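Local coordinates for protein probable acetyltransferase (Thermus thermophilus, PDB 3EXN) that probably transfers an acetyl or related acyl group from acetyl coenzyme A to an acceptor substrate, as a member of the GCN5-related N-acetyltransferase family, at residues 72-78 with 91-97; 106-111 with 137-143. All blocks are in the same frame, centred on the assembly; numbering follows the deposited sequence.

Interaction 1 (72-78 with 91-97). With ACO (acetyl coenzyme *a), chain C.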
loop_
_atom_site.group_PDB
_atom_site.type_symbol
_atom_site.label_atom_id
_atom_site.label_comp_id
_atom_site.label_asym_id
_atom_site.label_seq_id
_atom_site.Cartn_x
_atom_site.Cartn_y
_atom_site.Cartn_z
ATOM N N GLU A 72 -14.874 -3.038 9.181
ATOM C CA GLU A 72 -14.952 -2.263 7.960
ATOM C C GLU A 72 -13.601 -2.206 7.278
ATOM O O GLU A 72 -12.638 -1.751 7.888
ATOM C CB GLU A 72 -15.448 -0.853 8.274
ATOM C CG GLU A 72 -15.875 -0.056 7.019
ATOM C CD GLU A 72 -17.136 -0.604 6.321
ATOM O OE1 GLU A 72 -17.916 -1.373 6.937
ATOM O OE2 GLU A 72 -17.344 -0.256 5.134
ATOM N N PRO A 73 -13.519 -2.680 6.010
ATOM C CA PRO A 73 -12.266 -2.565 5.257
ATOM C C PRO A 73 -12.086 -1.146 4.766
ATOM O O PRO A 73 -12.950 -0.646 4.007
ATOM C CB PRO A 73 -12.465 -3.515 4.086
ATOM C CG PRO A 73 -13.910 -3.637 3.919
ATOM C CD PRO A 73 -14.603 -3.267 5.196
ATOM N N VAL A 74 -10.979 -0.513 5.161
ATOM C CA VAL A 74 -10.761 0.901 4.917
ATOM C C VAL A 74 -9.445 1.188 4.192
ATOM O O VAL A 74 -9.075 2.339 4.003
ATOM C CB VAL A 74 -10.786 1.766 6.243
ATOM C CG1 VAL A 74 -12.118 1.623 6.954
ATOM C CG2 VAL A 74 -9.626 1.389 7.173
ATOM N N GLY A 75 -8.784 0.152 3.716
ATOM C CA GLY A 75 -7.577 0.374 2.907
ATOM C C GLY A 75 -6.869 -0.913 2.592
ATOM O O GLY A 75 -7.367 -2.016 2.895
ATOM N N TYR A 76 -5.677 -0.762 2.019
ATOM C CA TYR A 76 -4.898 -1.878 1.487
ATOM C C TYR A 76 -3.428 -1.481 1.520
ATOM O O TYR A 76 -3.104 -0.341 1.212
ATOM C CB TYR A 76 -5.324 -2.185 0.062
ATOM C CG TYR A 76 -4.581 -3.321 -0.572
ATOM C CD1 TYR A 76 -4.715 -4.620 -0.088
ATOM C CD2 TYR A 76 -3.759 -3.110 -1.694
ATOM C CE1 TYR A 76 -4.036 -5.703 -0.684
ATOM C CE2 TYR A 76 -3.085 -4.173 -2.287
ATOM C CZ TYR A 76 -3.218 -5.478 -1.767
ATOM O OH TYR A 76 -2.532 -6.526 -2.373
ATOM N N LEU A 77 -2.545 -2.404 1.902
ATOM C CA LEU A 77 -1.107 -2.164 1.955
ATOM C C LEU A 77 -0.417 -3.377 1.319
ATOM O O LEU A 77 -0.740 -4.511 1.648
ATOM C CB LEU A 77 -0.625 -1.924 3.399
ATOM C CG LEU A 77 0.871 -1.637 3.698
ATOM C CD1 LEU A 77 1.041 -0.832 4.997
ATOM C CD2 LEU A 77 1.718 -2.959 3.736
ATOM N N ASP A 78 0.513 -3.125 0.390
ATOM C CA ASP A 78 1.149 -4.238 -0.390
ATOM C C ASP A 78 2.613 -3.925 -0.450
ATOM O O ASP A 78 2.983 -2.866 -0.929
ATOM C CB ASP A 78 0.516 -4.333 -1.813
ATOM C CG ASP A 78 0.833 -5.651 -2.559
ATOM O OD1 ASP A 78 1.902 -6.297 -2.326
ATOM O OD2 ASP A 78 0.006 -6.050 -3.411
ATOM N N LEU A 91 7.578 -0.947 -0.501
ATOM C CA LEU A 91 6.136 -0.737 -0.459
ATOM C C LEU A 91 5.717 -0.307 -1.885
ATOM O O LEU A 91 6.165 0.727 -2.403
ATOM C CB LEU A 91 5.773 0.349 0.609
ATOM C CG LEU A 91 4.284 0.750 0.768
ATOM C CD1 LEU A 91 3.574 -0.335 1.455
ATOM C CD2 LEU A 91 4.227 2.081 1.598
ATOM N N SER A 92 4.836 -1.103 -2.522
ATOM C CA SER A 92 4.307 -0.808 -3.873
ATOM C C SER A 92 2.953 -0.129 -3.889
ATOM O O SER A 92 2.619 0.525 -4.861
ATOM C CB SER A 92 4.240 -2.102 -4.729
ATOM O OG SER A 92 3.293 -3.038 -4.223
ATOM N N LEU A 93 2.187 -0.274 -2.818
ATOM C CA LEU A 93 0.886 0.388 -2.716
ATOM C C LEU A 93 0.448 0.543 -1.253
ATOM O O LEU A 93 0.397 -0.439 -0.479
ATOM C CB LEU A 93 -0.176 -0.392 -3.513
ATOM C CG LEU A 93 -1.549 0.247 -3.638
ATOM C CD1 LEU A 93 -1.447 1.665 -4.224
ATOM C CD2 LEU A 93 -2.443 -0.675 -4.480
ATOM N N LEU A 94 0.122 1.789 -0.893
ATOM C CA LEU A 94 -0.612 2.097 0.339
ATOM C C LEU A 94 -1.837 2.952 -0.062
ATOM O O LEU A 94 -1.715 4.019 -0.633
ATOM C CB LEU A 94 0.279 2.866 1.315
ATOM C CG LEU A 94 -0.377 3.373 2.608
ATOM C CD1 LEU A 94 -1.110 2.290 3.487
ATOM C CD2 LEU A 94 0.661 4.128 3.473
ATOM N N LEU A 95 -3.012 2.424 0.185
ATOM C CA LEU A 95 -4.233 3.085 -0.187
ATOM C C LEU A 95 -5.185 3.160 1.035
ATOM O O LEU A 95 -5.469 2.155 1.657
ATOM C CB LEU A 95 -4.882 2.328 -1.363
ATOM C CG LEU A 95 -6.272 2.817 -1.818
ATOM C CD1 LEU A 95 -6.237 4.307 -2.117
ATOM C CD2 LEU A 95 -6.713 2.045 -3.084
ATOM N N ILE A 96 -5.654 4.354 1.361
ATOM C CA ILE A 96 -6.748 4.530 2.335
ATOM C C ILE A 96 -7.982 4.899 1.536
ATOM O O ILE A 96 -7.958 5.789 0.659
ATOM C CB ILE A 96 -6.410 5.633 3.390
ATOM C CG1 ILE A 96 -5.102 5.345 4.139
ATOM C CG2 ILE A 96 -7.598 5.867 4.352
ATOM C CD1 ILE A 96 -5.140 4.018 4.938
ATOM N N ARG A 97 -9.083 4.197 1.819
ATOM C CA ARG A 97 -10.352 4.412 1.157
ATOM C C ARG A 97 -10.716 5.894 1.265
ATOM O O ARG A 97 -10.531 6.522 2.319
ATOM C CB ARG A 97 -11.427 3.554 1.844
ATOM C CG ARG A 97 -12.441 2.933 0.954
ATOM C CD ARG A 97 -13.367 2.040 1.763
ATOM N NE ARG A 97 -14.363 2.804 2.525
ATOM C CZ ARG A 97 -15.246 2.261 3.364
ATOM N NH1 ARG A 97 -15.266 0.946 3.579
ATOM N NH2 ARG A 97 -16.154 3.034 3.961
HETATM O O5B ACO C . -1.331 11.903 6.872
HETATM P P1A ACO C . -2.529 10.775 7.017
HETATM O O1A ACO C . -3.809 11.503 7.425
HETATM O O2A ACO C . -1.940 9.563 7.722
HETATM O O3A ACO C . -2.667 10.369 5.446
HETATM P P2A ACO C . -3.785 9.389 4.870
HETATM O O4A ACO C . -4.678 10.273 3.994
HETATM O O5A ACO C . -4.492 8.623 5.962
HETATM O O6A ACO C . -2.800 8.433 3.959
HETATM C CBP ACO C . -2.270 8.233 1.552
HETATM C CCP ACO C . -1.962 8.921 2.894
HETATM C CDP ACO C . -1.913 6.771 1.749
HETATM C CEP ACO C . -1.411 8.791 0.421
HETATM C CAP ACO C . -3.777 8.389 1.209
HETATM O OAP ACO C . -4.122 9.788 1.028
HETATM C C9P ACO C . -4.185 7.685 -0.071
HETATM O O9P ACO C . -4.606 6.537 -0.067
HETATM N N8P ACO C . -4.089 8.391 -1.195
HETATM C C7P ACO C . -4.533 7.881 -2.507
HETATM C C6P ACO C . -3.767 6.647 -2.983
HETATM C C5P ACO C . -2.273 6.926 -3.063
HETATM O O5P ACO C . -1.823 7.985 -3.550
HETATM N N4P ACO C . -1.490 5.956 -2.567
HETATM C C3P ACO C . -0.048 6.064 -2.591
HETATM C C2P ACO C . 0.533 5.459 -3.845
HETATM S S1P ACO C . 2.330 5.525 -3.875
HETATM C C ACO C . 2.590 4.196 -2.859
HETATM O O ACO C . 1.639 3.614 -2.405
HETATM C CH3 ACO C . 3.999 3.745 -2.525
HETATM O O HOH W 1 -18.986 1.809 5.064
HETATM O O HOH W 2 4.275 -5.257 -3.167
HETATM O O HOH W 3 0.820 -3.878 -5.437
#
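Three donors converge on Glu72 OE2: Arg97 NH1 at 2.9 Å, a water, and Arg27 NH1 from the helix 22-30. The Glu72-Arg97 salt bridge fastens the open end of an antiparallel hairpin, strands 72-81 and 89-96, at the centre of the GNAT fold's sheet. The bond from Arg97 NH1 is nearly straight (170°) and takes the anti lone pair of Glu72 OE2; OE2 lies at the edge of the guanidinium, in its plane, while the carboxylate as a whole stands almost perpendicular to it. A bend at chi3 (77°) brings the guanidinium beside Pro73, where NH1 also makes a weak, angled bond to Pro73 O, while NE pairs with Asp99. A leucine in place of Arg97 would probably leave Glu72 without its cross-strand charge partner and take from Pro73 O its weak bond to NH1.

Further in, Tyr76 and Leu95 form a hydrogen-bonded pair, with Tyr76 N 2.9 Å from Leu95 O and Leu95 N 3.0 Å from Tyr76 O. Glycine suits position 75 because a side chain there would run into Leu95 O. On one face Leu77 CG meets Leu91 CD1 at 3.7 Å, crossing at about a right angle; on the other, Leu93 CD2 reaches the edge of the Tyr76 ring. At Asp78 a classic beta bulge sets Ser92 and Leu93 opposite one residue, as in strand 4 of GNAT enzymes, and both amides turn to Asp78 O, that of Leu93 weakly.

Beyond the bulge, the pantetheine arm lies beside strand 89-96 like another strand, giving N4P to Leu94 O and taking Ile96 N at O9P. Leu94 N lies 2.8 Å from the thioester atom O of acetyl coenzyme A, a bond likely to polarise that carbonyl.

Interaction 2 (106-111 with 137-143). With ACO (acetyl coenzyme *a), chain C.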
loop_
_atom_site.group_PDB
_atom_site.type_symbol
_atom_site.label_atom_id
_atom_site.label_comp_id
_atom_site.label_asym_id
_atom_site.label_seq_id
_atom_site.Cartn_x
_atom_site.Cartn_y
_atom_site.Cartn_z
ATOM N N GLY A 106 -3.123 6.467 7.204
ATOM C CA GLY A 106 -1.982 6.138 6.328
ATOM C C GLY A 106 -0.734 6.039 7.180
ATOM O O GLY A 106 0.023 5.044 7.088
ATOM N N ARG A 107 -0.540 7.031 8.055
ATOM C CA ARG A 107 0.631 7.008 8.933
ATOM C C ARG A 107 0.596 5.809 9.907
ATOM O O ARG A 107 1.592 5.134 10.121
ATOM C CB ARG A 107 0.765 8.325 9.747
ATOM C CG ARG A 107 1.918 8.217 10.743
ATOM C CD ARG A 107 2.237 9.528 11.496
ATOM N NE ARG A 107 3.197 9.278 12.576
ATOM C CZ ARG A 107 4.521 9.087 12.430
ATOM N NH1 ARG A 107 5.114 9.118 11.231
ATOM N NH2 ARG A 107 5.280 8.867 13.505
ATOM N N GLN A 108 -0.566 5.524 10.453
ATOM C CA GLN A 108 -0.700 4.428 11.414
ATOM C C GLN A 108 -0.361 3.087 10.726
ATOM O O GLN A 108 0.334 2.245 11.332
ATOM C CB GLN A 108 -2.109 4.369 12.010
ATOM C CG GLN A 108 -2.184 3.389 13.209
ATOM C CD GLN A 108 -3.570 3.204 13.786
ATOM O OE1 GLN A 108 -4.462 4.078 13.680
ATOM N NE2 GLN A 108 -3.765 2.064 14.380
ATOM N N ALA A 109 -0.847 2.914 9.484
ATOM C CA ALA A 109 -0.668 1.643 8.736
ATOM C C ALA A 109 0.831 1.436 8.456
ATOM O O ALA A 109 1.381 0.335 8.607
ATOM C CB ALA A 109 -1.468 1.643 7.427
ATOM N N LEU A 110 1.490 2.524 8.083
ATOM C CA LEU A 110 2.908 2.476 7.772
ATOM C C LEU A 110 3.748 2.148 9.010
ATOM O O LEU A 110 4.708 1.318 8.945
ATOM C CB LEU A 110 3.341 3.822 7.204
ATOM C CG LEU A 110 4.626 3.922 6.438
ATOM C CD1 LEU A 110 4.678 2.848 5.333
ATOM C CD2 LEU A 110 4.680 5.357 5.866
ATOM N N GLU A 111 3.386 2.752 10.139
ATOM C CA GLU A 111 4.168 2.551 11.360
ATOM C C GLU A 111 3.907 1.134 11.899
ATOM O O GLU A 111 4.840 0.478 12.371
ATOM C CB GLU A 111 3.929 3.677 12.396
ATOM C CG GLU A 111 4.412 5.132 11.927
ATOM C CD GLU A 111 5.760 5.156 11.093
ATOM O OE1 GLU A 111 6.682 4.361 11.370
ATOM O OE2 GLU A 111 5.908 5.989 10.152
ATOM N N PHE A 137 3.339 13.107 1.213
ATOM C CA PHE A 137 3.068 12.217 2.347
ATOM C C PHE A 137 4.292 11.412 2.765
ATOM O O PHE A 137 4.652 11.374 3.959
ATOM C CB PHE A 137 1.924 11.255 2.021
ATOM C CG PHE A 137 1.745 10.160 3.042
ATOM C CD1 PHE A 137 1.069 10.388 4.232
ATOM C CD2 PHE A 137 2.259 8.897 2.808
ATOM C CE1 PHE A 137 0.905 9.362 5.168
ATOM C CE2 PHE A 137 2.110 7.878 3.734
ATOM C CZ PHE A 137 1.424 8.122 4.925
ATOM N N PHE A 138 4.900 10.723 1.803
ATOM C CA PHE A 138 6.069 9.889 2.099
ATOM C C PHE A 138 7.238 10.687 2.632
ATOM O O PHE A 138 7.919 10.224 3.551
ATOM C CB PHE A 138 6.458 8.966 0.906
ATOM C CG PHE A 138 5.505 7.783 0.733
ATOM C CD1 PHE A 138 5.532 6.698 1.615
ATOM C CD2 PHE A 138 4.564 7.778 -0.298
ATOM C CE1 PHE A 138 4.608 5.639 1.472
ATOM C CE2 PHE A 138 3.652 6.731 -0.434
ATOM C CZ PHE A 138 3.669 5.675 0.451
ATOM N N GLN A 139 7.480 11.878 2.072
ATOM C CA GLN A 139 8.579 12.729 2.588
ATOM C C GLN A 139 8.335 13.117 4.062
ATOM O O GLN A 139 9.272 13.104 4.909
ATOM C CB GLN A 139 8.775 13.967 1.711
ATOM C CG GLN A 139 9.266 13.690 0.259
ATOM C CD GLN A 139 10.754 13.999 0.105
ATOM O OE1 GLN A 139 11.557 13.798 1.049
ATOM N NE2 GLN A 139 11.137 14.501 -1.057
ATOM N N ALA A 140 7.086 13.438 4.377
ATOM C CA ALA A 140 6.695 13.833 5.735
ATOM C C ALA A 140 6.939 12.722 6.718
ATOM O O ALA A 140 7.262 12.986 7.872
ATOM C CB ALA A 140 5.209 14.283 5.787
ATOM N N GLN A 141 6.857 11.473 6.253
ATOM C CA GLN A 141 7.086 10.304 7.126
ATOM C C GLN A 141 8.546 9.878 7.162
ATOM O O GLN A 141 8.878 8.855 7.756
ATOM C CB GLN A 141 6.260 9.119 6.658
ATOM C CG GLN A 141 4.821 9.429 6.500
ATOM C CD GLN A 141 4.228 10.074 7.745
ATOM O OE1 GLN A 141 4.405 9.569 8.843
ATOM N NE2 GLN A 141 3.495 11.181 7.567
ATOM N N GLY A 142 9.413 10.642 6.499
ATOM C CA GLY A 142 10.841 10.397 6.600
ATOM C C GLY A 142 11.468 9.659 5.421
ATOM O O GLY A 142 12.648 9.282 5.505
ATOM N N PHE A 143 10.702 9.451 4.349
ATOM C CA PHE A 143 11.212 8.840 3.083
ATOM C C PHE A 143 11.881 9.917 2.214
ATOM O O PHE A 143 11.241 10.854 1.786
ATOM C CB PHE A 143 10.108 8.165 2.282
ATOM C CG PHE A 143 9.571 6.912 2.921
ATOM C CD1 PHE A 143 9.883 5.674 2.398
ATOM C CD2 PHE A 143 8.767 6.980 4.060
ATOM C CE1 PHE A 143 9.406 4.525 2.967
ATOM C CE2 PHE A 143 8.270 5.816 4.657
ATOM C CZ PHE A 143 8.588 4.589 4.110
HETATM O O5B ACO C . -1.331 11.903 6.872
HETATM P P1A ACO C . -2.529 10.775 7.017
HETATM O O1A ACO C . -3.809 11.503 7.425
HETATM O O2A ACO C . -1.940 9.563 7.722
HETATM O O3A ACO C . -2.667 10.369 5.446
HETATM P P2A ACO C . -3.785 9.389 4.870
HETATM O O4A ACO C . -4.678 10.273 3.994
HETATM O O5A ACO C . -4.492 8.623 5.962
HETATM O O6A ACO C . -2.800 8.433 3.959
HETATM C CBP ACO C . -2.270 8.233 1.552
HETATM C CCP ACO C . -1.962 8.921 2.894
HETATM C CDP ACO C . -1.913 6.771 1.749
HETATM C CEP ACO C . -1.411 8.791 0.421
HETATM C CAP ACO C . -3.777 8.389 1.209
HETATM O OAP ACO C . -4.122 9.788 1.028
HETATM C C9P ACO C . -4.185 7.685 -0.071
HETATM O O9P ACO C . -4.606 6.537 -0.067
HETATM N N8P ACO C . -4.089 8.391 -1.195
HETATM C C7P ACO C . -4.533 7.881 -2.507
HETATM C C6P ACO C . -3.767 6.647 -2.983
HETATM C C5P ACO C . -2.273 6.926 -3.063
HETATM O O5P ACO C . -1.823 7.985 -3.550
HETATM N N4P ACO C . -1.490 5.956 -2.567
HETATM C C3P ACO C . -0.048 6.064 -2.591
HETATM C C2P ACO C . 0.533 5.459 -3.845
HETATM S S1P ACO C . 2.330 5.525 -3.875
HETATM C C ACO C . 2.590 4.196 -2.859
HETATM O O ACO C . 1.639 3.614 -2.405
HETATM C CH3 ACO C . 3.999 3.745 -2.525
#
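Gln141 sets CG beside its backbone N (chi1 -53°) and bends at chi2 (-52°), which brings its amide to Arg107, whose chain runs extended from CG to NE and turns only at its end. Arg107 NH1 and Gln141 OE1 meet at 2.5 Å, a short bond whose exact length deserves caution; the oxygen lies at the guanidinium's edge, in its plane, and the amide is turned 47° against it. The contact joins helix 105-115 to the end of helix 132-140 in the GNAT acetyl-CoA site. Here Gly106 closes the family signature Gln101-x-x-Gly104-x-Gly106, and the first turn of its helix binds the pyrophosphate: Gly106 N donates to O5A of acetyl coenzyme A (2.8 Å) and Arg107 N to O2A of the same cofactor (2.9 Å), one oxygen on each phosphate. Glycine is needed because a CB at 106 would clash with the cofactor's O6A.

Phe137 suits its place because a flat ring can offer both faces, one to Gln141 CG and the other to the cofactor's CCP, while Arg107 N lies at its edge. Leu110 puts its CD2 methyl among the rings of Phe137, Phe138 and Phe143, 3.8 Å from Phe143 CE2. Gly142, with positive phi, ends helix 132-140 in a Schellman motif, Phe143 N bonding to Phe138 O. Glu111 lays CG over one guanidinium face of Arg107; its OE2 makes a salt bridge with Arg158 and a looser, charge-only one with Arg107 NH1, out of the guanidinium plane. At the thioester end, Phe138 CZ approaches the acetyl CH3 to 3.6 Å.

From the N terminus, the chain enters strand 72-81, turns, and returns along strand 89-96, where interaction 1 closes a hairpin with 12 residues between its segments. It then passes through the pyrophosphate-binding loop into helix 105-115, continues along strand 122-128, which lies parallel beside strand 89-96 in a beta-alpha-beta crossover, and reaches helix 132-140, where interaction 2 closes a loop of 25 residues. The two contacts are in series, neither nested nor crossed. Interaction 1 ties two central strands; interaction 2 ties two helices. They touch at several places, among them Leu91 CD2 on Phe138 CE1 (3.6 Å), and both touch the same acetyl coenzyme A.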